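Local coordinates for citryl-CoA lyase (Hydrogenobacter thermophilus, PDB 6HXP), which probably cleaves citryl-CoA to acetyl-CoA and oxaloacetate, binds coenzyme A, and belongs to the citrate synthase family, at residues Leu25-Val28 and Gly29-Phe33; Leu186-Asp189 and Gly190-Ala194; Gly213-Pro216 and Gly217-Ala220; Ala220-Tyr223 and Glu224-Thr228. All coordinates share one frame; numbering follows the deposited sequence.

Contact 1: residues Leu25-Val28 and Gly29-Phe33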
loop_
_atom_site.group_PDB
_atom_site.type_symbol
_atom_site.label_atom_id
_atom_site.label_comp_id
_atom_site.label_asym_id
_atom_site.label_seq_id
_atom_site.Cartn_x
_atom_site.Cartn_y
_atom_site.Cartn_z
ATOM N N LEU A 25 4.297 29.125 8.677
ATOM C CA LEU A 25 5.528 29.628 9.259
ATOM C C LEU A 25 5.328 30.265 10.616
ATOM O O LEU A 25 6.280 30.289 11.406
ATOM C CB LEU A 25 6.269 30.515 8.279
ATOM C CG LEU A 25 6.876 29.610 7.129
ATOM C CD1 LEU A 25 7.809 30.311 6.369
ATOM C CD2 LEU A 25 7.568 28.320 7.660
ATOM N N ASP A 26 4.106 30.763 10.932
ATOM C CA ASP A 26 3.817 31.270 12.273
ATOM C C ASP A 26 3.527 30.130 13.243
ATOM O O ASP A 26 3.684 30.295 14.444
ATOM C CB ASP A 26 2.642 32.248 12.261
ATOM C CG ASP A 26 2.967 33.591 11.609
ATOM O OD1 ASP A 26 4.156 33.850 11.324
ATOM O OD2 ASP A 26 2.031 34.343 11.340
ATOM N N LEU A 27 3.057 28.981 12.763
ATOM C CA LEU A 27 2.804 27.844 13.640
ATOM C C LEU A 27 4.117 27.206 14.038
ATOM O O LEU A 27 4.270 26.773 15.191
ATOM C CB LEU A 27 1.959 26.814 12.917
ATOM C CG LEU A 27 0.565 27.260 12.387
ATOM C CD1 LEU A 27 -0.159 26.103 11.752
ATOM C CD2 LEU A 27 -0.251 27.875 13.477
ATOM N N VAL A 28 5.072 27.151 13.103
ATOM C CA VAL A 28 6.384 26.530 13.358
ATOM C C VAL A 28 7.065 27.316 14.480
ATOM O O VAL A 28 7.250 28.524 14.356
ATOM C CB VAL A 28 7.239 26.533 12.079
ATOM C CG1 VAL A 28 8.681 26.058 12.349
ATOM C CG2 VAL A 28 6.601 25.646 10.983
ATOM N N GLY A 29 7.455 26.598 15.541
ATOM C CA GLY A 29 8.114 27.175 16.707
ATOM C C GLY A 29 7.166 27.690 17.769
ATOM O O GLY A 29 7.622 28.051 18.871
ATOM N N ASN A 30 5.862 27.791 17.456
ATOM C CA ASN A 30 4.856 28.330 18.360
ATOM C C ASN A 30 3.825 27.327 18.811
ATOM O O ASN A 30 3.312 27.456 19.913
ATOM C CB ASN A 30 4.164 29.532 17.737
ATOM C CG ASN A 30 5.137 30.709 17.674
ATOM O OD1 ASN A 30 5.877 30.971 18.642
ATOM N ND2 ASN A 30 5.077 31.469 16.588
ATOM N N LEU A 31 3.483 26.360 17.983
ATOM C CA LEU A 31 2.567 25.286 18.387
ATOM C C LEU A 31 3.375 23.989 18.511
ATOM O O LEU A 31 4.356 23.770 17.775
ATOM C CB LEU A 31 1.510 24.999 17.297
ATOM C CG LEU A 31 0.344 25.930 17.134
ATOM C CD1 LEU A 31 -0.750 25.300 16.293
ATOM C CD2 LEU A 31 -0.187 26.454 18.405
ATOM N N SER A 32 2.990 23.133 19.431
ATOM C CA SER A 32 3.594 21.808 19.463
ATOM C C SER A 32 3.025 21.024 18.286
ATOM O O SER A 32 1.989 21.368 17.682
ATOM C CB SER A 32 3.225 21.095 20.756
ATOM O OG SER A 32 1.884 20.625 20.749
ATOM N N PHE A 33 3.665 19.907 17.977
ATOM C CA PHE A 33 3.173 19.037 16.904
ATOM C C PHE A 33 1.755 18.542 17.226
ATOM O O PHE A 33 0.893 18.590 16.374
ATOM C CB PHE A 33 4.157 17.905 16.691
ATOM C CG PHE A 33 3.845 16.961 15.567
ATOM C CD1 PHE A 33 3.429 17.437 14.333
ATOM C CD2 PHE A 33 4.030 15.598 15.724
ATOM C CE1 PHE A 33 3.220 16.554 13.268
ATOM C CE2 PHE A 33 3.796 14.713 14.658
ATOM C CZ PHE A 33 3.373 15.209 13.452
#
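Gly29 follows directly on Val28, the first residue to leave the helix, and together they form the middle of a type II beta turn closed by Leu27 and Asn30. Its phi of 87° goes with that corner; a CB here would run into Val28 O, only 2.6 Å away. Asn30 then uses its backbone and its side chain on two successive carbonyls. Its N closes the turn onto Leu27 O at 2.9 Å, arriving well above the carbonyl plane. With CG anti to the carbonyl carbon (chi1 -70°), the amide folds back toward the helix end, and ND2 gives a nearly straight 2.8 Å bond (162°) to Asp26 O, with Asp26 O close to the plane of the Asn30 amide. Asn30 OD1 accepts from Lys258 N of the third subunit, so both ends of the amide are held. Next along, Leu31 N is the second donor to Leu27 O, at 2.9 Å and in the carbonyl plane. Its side chain runs beside that of Leu27, CD1 against CD2 at 3.8 Å. Ser32 is the N-cap of what follows. The turn thus joins the short helix 24-27, which comes straight after strand 22-23 of the antiparallel sheet, to helix 33-42, while Arg151 of the second subunit binds Val28 O at the corner.

Contact 2: residues Leu186-Asp189 and Gly190-Ala194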
loop_
_atom_site.group_PDB
_atom_site.type_symbol
_atom_site.label_atom_id
_atom_site.label_comp_id
_atom_site.label_asym_id
_atom_site.label_seq_id
_atom_site.Cartn_x
_atom_site.Cartn_y
_atom_site.Cartn_z
ATOM N N LEU A 186 -13.187 -0.950 30.337
ATOM C CA LEU A 186 -13.135 0.063 29.277
ATOM C C LEU A 186 -11.680 -0.027 28.791
ATOM O O LEU A 186 -10.767 0.300 29.541
ATOM C CB LEU A 186 -13.436 1.453 29.837
ATOM C CG LEU A 186 -13.245 2.613 28.845
ATOM C CD1 LEU A 186 -14.186 2.510 27.687
ATOM C CD2 LEU A 186 -13.426 3.950 29.533
ATOM N N ASN A 187 -11.451 -0.531 27.605
ATOM C CA ASN A 187 -10.094 -0.719 27.098
ATOM C C ASN A 187 -9.563 0.551 26.494
ATOM O O ASN A 187 -10.295 1.549 26.323
ATOM C CB ASN A 187 -9.985 -1.933 26.148
ATOM C CG ASN A 187 -10.723 -1.781 24.850
ATOM O OD1 ASN A 187 -10.646 -0.745 24.192
ATOM N ND2 ASN A 187 -11.366 -2.871 24.399
ATOM N N VAL A 188 -8.271 0.570 26.141
ATOM C CA VAL A 188 -7.651 1.787 25.645
ATOM C C VAL A 188 -8.303 2.324 24.369
ATOM O O VAL A 188 -8.360 3.541 24.154
ATOM C CB VAL A 188 -6.118 1.604 25.504
ATOM C CG1 VAL A 188 -5.755 0.675 24.325
ATOM C CG2 VAL A 188 -5.422 2.941 25.414
ATOM N N ASP A 189 -8.900 1.443 23.546
ATOM C CA ASP A 189 -9.604 1.934 22.348
ATOM C C ASP A 189 -10.836 2.740 22.792
ATOM O O ASP A 189 -11.110 3.809 22.244
ATOM C CB ASP A 189 -10.117 0.790 21.452
ATOM C CG ASP A 189 -9.064 -0.061 20.810
ATOM O OD1 ASP A 189 -7.983 0.468 20.523
ATOM O OD2 ASP A 189 -9.344 -1.271 20.560
ATOM N N GLY A 190 -11.584 2.209 23.752
ATOM C CA GLY A 190 -12.744 2.919 24.268
ATOM C C GLY A 190 -12.337 4.229 24.940
ATOM O O GLY A 190 -13.028 5.245 24.824
ATOM N N ALA A 191 -11.202 4.225 25.675
ATOM C CA ALA A 191 -10.702 5.438 26.372
ATOM C C ALA A 191 -10.340 6.548 25.372
ATOM O O ALA A 191 -10.791 7.697 25.511
ATOM C CB ALA A 191 -9.491 5.090 27.205
ATOM N N ILE A 192 -9.587 6.201 24.331
ATOM C CA ILE A 192 -9.243 7.188 23.300
ATOM C C ILE A 192 -10.493 7.651 22.583
ATOM O O ILE A 192 -10.677 8.839 22.319
ATOM C CB ILE A 192 -8.206 6.574 22.349
ATOM C CG1 ILE A 192 -6.880 6.397 23.105
ATOM C CG2 ILE A 192 -8.051 7.438 21.135
ATOM C CD1 ILE A 192 -5.873 5.635 22.346
ATOM N N ALA A 193 -11.407 6.725 22.277
ATOM C CA ALA A 193 -12.664 7.103 21.657
ATOM C C ALA A 193 -13.447 8.102 22.540
ATOM O O ALA A 193 -13.999 9.073 22.017
ATOM C CB ALA A 193 -13.517 5.863 21.406
ATOM N N ALA A 194 -13.489 7.879 23.879
ATOM C CA ALA A 194 -14.193 8.781 24.759
ATOM C C ALA A 194 -13.554 10.164 24.756
ATOM O O ALA A 194 -14.246 11.185 24.698
ATOM C CB ALA A 194 -14.174 8.231 26.174
#
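Gly190 is tied to Asn187 by a classic N-cap at the start of helix 188-198. Asn187 has CG between its backbone N and carbonyl carbon (chi1 67°), which swings OD1 over the first turn. There OD1 takes a 3.1 Å bond from Gly190 N, tilted out of the carboxamide plane, and a weak, bent one from Asp189 N. ND2 on the other branch donates to Gly138 O, fixing the amide's rotation. An alanine in place of Asn187 would probably leave Gly190 N without its capping acceptor and Gly138 O without its donor, weakening the hold between the helix start and the neighbouring loop. Asn187 also lies about 4 Å, side chain to nearest atoms, from the bound coenzyme A, and its backbone is hydrogen-bonded to Gly136 of the CoA site, so the cap sits at the edge of that pocket. Gly190 lets Leu186 close in: CD1 lies 3.7 Å from Gly190 CA, where a CB would clash with it. Asp189 works through its backbone, its O accepting from Ala193 N at 2.9 Å. Ala193 CB packs against this same carbonyl, and beyond it lies helix 101-116. Val188 O takes a nearly straight bond (172°) from Ile192 N. Their side chains run alongside each other against helix 147-158, and Ile192 also meets Leu103, with Val188 CG2 4.1 Å from Ile192 CD1.

Contact 3: residues Gly213-Pro216 and Gly217-Ala220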
loop_
_atom_site.group_PDB
_atom_site.type_symbol
_atom_site.label_atom_id
_atom_site.label_comp_id
_atom_site.label_asym_id
_atom_site.label_seq_id
_atom_site.Cartn_x
_atom_site.Cartn_y
_atom_site.Cartn_z
ATOM N N GLY A 213 -0.605 8.446 15.770
ATOM C CA GLY A 213 0.144 8.065 16.963
ATOM C C GLY A 213 1.092 6.932 16.719
ATOM O O GLY A 213 2.184 6.933 17.289
ATOM N N ARG A 214 0.678 5.931 15.954
ATOM C CA ARG A 214 1.486 4.698 15.765
ATOM C C ARG A 214 2.530 4.784 14.663
ATOM O O ARG A 214 3.503 4.006 14.653
ATOM C CB ARG A 214 0.557 3.521 15.533
ATOM C CG ARG A 214 1.194 2.155 15.296
ATOM C CD ARG A 214 2.060 1.675 16.435
ATOM N NE ARG A 214 1.316 1.607 17.695
ATOM C CZ ARG A 214 0.515 0.620 18.088
ATOM N NH1 ARG A 214 0.409 -0.504 17.362
ATOM N NH2 ARG A 214 -0.162 0.723 19.230
ATOM N N VAL A 215 2.349 5.686 13.680
ATOM C CA VAL A 215 3.331 5.772 12.592
ATOM C C VAL A 215 4.760 5.971 13.107
ATOM O O VAL A 215 5.660 5.364 12.526
ATOM C CB VAL A 215 2.887 6.841 11.552
ATOM C CG1 VAL A 215 4.067 7.407 10.766
ATOM C CG2 VAL A 215 1.876 6.218 10.595
ATOM N N PRO A 216 5.044 6.745 14.165
ATOM C CA PRO A 216 6.423 6.803 14.646
ATOM C C PRO A 216 6.965 5.422 15.026
ATOM O O PRO A 216 8.115 5.139 14.749
ATOM C CB PRO A 216 6.363 7.740 15.832
ATOM C CG PRO A 216 5.168 8.644 15.533
ATOM C CD PRO A 216 4.177 7.694 14.889
ATOM N N GLY A 217 6.155 4.593 15.654
ATOM C CA GLY A 217 6.569 3.232 15.972
ATOM C C GLY A 217 6.848 2.437 14.701
ATOM O O GLY A 217 7.854 1.714 14.619
ATOM N N LEU A 218 5.977 2.566 13.683
ATOM C CA LEU A 218 6.238 1.860 12.425
ATOM C C LEU A 218 7.549 2.314 11.805
ATOM O O LEU A 218 8.296 1.505 11.252
ATOM C CB LEU A 218 5.100 2.020 11.446
ATOM C CG LEU A 218 3.755 1.416 11.889
ATOM C CD1 LEU A 218 2.645 1.799 10.904
ATOM C CD2 LEU A 218 3.857 -0.084 12.057
ATOM N N VAL A 219 7.802 3.635 11.816
ATOM C CA VAL A 219 9.073 4.124 11.287
ATOM C C VAL A 219 10.229 3.480 12.022
ATOM O O VAL A 219 11.212 3.032 11.401
ATOM C CB VAL A 219 9.133 5.670 11.410
ATOM C CG1 VAL A 219 10.552 6.168 11.135
ATOM C CG2 VAL A 219 8.147 6.344 10.439
ATOM N N ALA A 220 10.142 3.448 13.373
ATOM C CA ALA A 220 11.219 2.813 14.134
ATOM C C ALA A 220 11.432 1.347 13.746
ATOM O O ALA A 220 12.574 0.898 13.593
ATOM C CB ALA A 220 10.954 2.937 15.622
#
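Val215 O accepts the shortest of the sound bonds here, 2.8 Å from Val219 N and nearly straight at 167°, with the donor almost in line with the C=O. The two valines touch again through their side chains. In Val219, CG2 stands beside the backbone N, anti to the carbonyl carbon, which lays it 3.4 Å from Val215 O and 4.2 Å from Val215 CG1. Val215 CG2 only skirts Leu218 CD1, at 4.5 Å. One residue further along, Ala220 N binds Pro216 O at 3.0 Å, tilted somewhat from the carbonyl plane. One residue back, Leu218 N reaches Arg214 O at the same length, within the plane. All this is ordinary alpha-helical pairing inside helix 206-228, but the helix carries a proline kink: Pro216 N has no hydrogen to give to the preceding turn, so the chain bends there while Pro216 O still serves the turn that follows. The Pro216 ring points off the helix, onto Ile62 of the same chain and Ile37 of the second subunit, a copy of the protein that also packs Ile211 on Val215 and Leu205 on Val219. The long helix is therefore part of the subunit interface. Arg214 sends its chain out from the backbone (chi1 179°) and then bends, with CG 4.3 Å from Leu218 CG and the guanidinium beyond. Arg214 NE donates to Val61 O, so this buried guanidinium, probably charged, has a backbone partner, while Phe95 lies against both Arg214 and Leu218.

Contact 4: residues Ala220-Tyr223 and Glu224-Thr228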
loop_
_atom_site.group_PDB
_atom_site.type_symbol
_atom_site.label_atom_id
_atom_site.label_comp_id
_atom_site.label_asym_id
_atom_site.label_seq_id
_atom_site.Cartn_x
_atom_site.Cartn_y
_atom_site.Cartn_z
ATOM N N ALA A 220 10.142 3.448 13.373
ATOM C CA ALA A 220 11.219 2.813 14.134
ATOM C C ALA A 220 11.432 1.347 13.746
ATOM O O ALA A 220 12.574 0.898 13.593
ATOM C CB ALA A 220 10.954 2.937 15.622
ATOM N N HIS A 221 10.339 0.604 13.605
ATOM C CA HIS A 221 10.411 -0.822 13.249
ATOM C C HIS A 221 10.996 -1.031 11.841
ATOM O O HIS A 221 11.822 -1.908 11.648
ATOM C CB HIS A 221 9.022 -1.469 13.338
ATOM C CG HIS A 221 8.675 -1.839 14.735
ATOM N ND1 HIS A 221 9.126 -3.019 15.312
ATOM C CD2 HIS A 221 7.981 -1.129 15.673
ATOM C CE1 HIS A 221 8.687 -2.988 16.572
ATOM N NE2 HIS A 221 8.018 -1.861 16.847
ATOM N N VAL A 222 10.548 -0.239 10.879
ATOM C CA VAL A 222 11.053 -0.396 9.531
ATOM C C VAL A 222 12.518 -0.005 9.442
ATOM O O VAL A 222 13.326 -0.683 8.813
ATOM C CB VAL A 222 10.173 0.396 8.549
ATOM C CG1 VAL A 222 10.785 0.403 7.140
ATOM C CG2 VAL A 222 8.786 -0.190 8.519
ATOM N N TYR A 223 12.877 1.090 10.101
ATOM C CA TYR A 223 14.284 1.507 10.113
ATOM C C TYR A 223 15.140 0.390 10.750
ATOM O O TYR A 223 16.232 0.078 10.277
ATOM C CB TYR A 223 14.430 2.831 10.886
ATOM C CG TYR A 223 15.866 3.234 11.116
ATOM C CD1 TYR A 223 16.611 3.858 10.119
ATOM C CD2 TYR A 223 16.499 2.942 12.311
ATOM C CE1 TYR A 223 17.948 4.218 10.342
ATOM C CE2 TYR A 223 17.856 3.187 12.489
ATOM C CZ TYR A 223 18.561 3.859 11.517
ATOM O OH TYR A 223 19.897 4.109 11.783
ATOM N N GLU A 224 14.694 -0.162 11.869
ATOM C CA GLU A 224 15.437 -1.227 12.528
ATOM C C GLU A 224 15.586 -2.437 11.599
ATOM O O GLU A 224 16.688 -2.997 11.457
ATOM C CB GLU A 224 14.750 -1.605 13.846
ATOM C CG GLU A 224 15.578 -2.585 14.656
ATOM C CD GLU A 224 14.950 -2.934 15.979
ATOM O OE1 GLU A 224 13.788 -3.379 15.996
ATOM O OE2 GLU A 224 15.619 -2.730 17.024
ATOM N N GLU A 225 14.501 -2.822 10.901
ATOM C CA GLU A 225 14.589 -3.962 10.001
ATOM C C GLU A 225 15.619 -3.674 8.867
ATOM O O GLU A 225 16.415 -4.543 8.513
ATOM C CB GLU A 225 13.228 -4.251 9.370
ATOM C CG GLU A 225 13.184 -5.553 8.582
ATOM C CD GLU A 225 13.299 -6.812 9.422
ATOM O OE1 GLU A 225 12.827 -6.798 10.587
ATOM O OE2 GLU A 225 13.838 -7.829 8.913
ATOM N N LEU A 226 15.569 -2.477 8.288
ATOM C CA LEU A 226 16.457 -2.134 7.178
ATOM C C LEU A 226 17.922 -2.019 7.546
ATOM O O LEU A 226 18.761 -2.228 6.672
ATOM C CB LEU A 226 16.017 -0.824 6.535
ATOM C CG LEU A 226 14.675 -0.856 5.790
ATOM C CD1 LEU A 226 14.260 0.546 5.343
ATOM C CD2 LEU A 226 14.750 -1.819 4.579
ATOM N N THR A 227 18.229 -1.639 8.789
ATOM C CA THR A 227 19.596 -1.361 9.204
ATOM C C THR A 227 20.205 -2.423 10.062
ATOM O O THR A 227 21.426 -2.372 10.283
ATOM C CB THR A 227 19.644 0.005 9.919
ATOM O OG1 THR A 227 18.874 -0.048 11.128
ATOM C CG2 THR A 227 19.200 1.143 9.000
ATOM N N THR A 228 19.417 -3.388 10.582
ATOM C CA THR A 228 19.987 -4.423 11.451
ATOM C C THR A 228 19.802 -5.852 10.958
ATOM O O THR A 228 20.339 -6.756 11.595
ATOM C CB THR A 228 19.454 -4.285 12.891
ATOM O OG1 THR A 228 18.108 -4.695 12.975
ATOM C CG2 THR A 228 19.583 -2.894 13.434
#
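Ala220 O, His221 O and Val222 O each take an i+4 bond of 2.9 Å, from Glu224 N, Glu225 N and Leu226 N, as the chain runs through the final turns of helix 206-228. The next bond, Thr227 N to Tyr223 O, is more bent (137°). Tyr223 O is gripped twice, for Thr227 OG1 adds a 2.8 Å bond from the opposite face of the carbonyl plane. At this helix C-terminus Thr228 repeats the pattern on Glu224 O, with N and OG1 both donating. Thr227 CG2 meanwhile sits over one face of the Tyr223 ring, 3.9 Å from its centroid, a CH-pi contact set toward the CE1 rim. The ring reaches that methyl because its CG is anti to the backbone N (chi1 172°), and its OH is bonded to Asp202 of the second subunit. Substituting an alanine for Tyr223 would probably leave the Thr227 methyl without the ring face it rests on and that Asp202 without its hydroxyl partner. Val222 and Leu226 run side by side, CG1 to CD1 3.9 Å, against Ala78 of helix 69-79. Arg75 of that helix salt-bridges Glu224, also held by Thr7 of the second subunit, and Glu225; it hydrogen-bonds His221 ND1, while His221 NE2 pairs with Asp63.

The four contacts come in order along the chain. Contact 1 is the turn into helix 33-42, contact 2 starts helix 188-198, and contacts 3 and 4 divide the next helix, 206-228, sharing Ala220, with centres about 11 Å apart. Contacts 2, 3 and 4 belong to the helical part of the citrate synthase fold. Contact 2, at the coenzyme A pocket, has its centre about 20 Å from that of contact 3 and 30 Å from that of contact 4. Contact 1 comes within about 6 Å of contact 3, nearest atoms. Contacts 1, 3 and 4 all meet the second subunit, whereas contact 2 is buried within its own chain, near the bound coenzyme A.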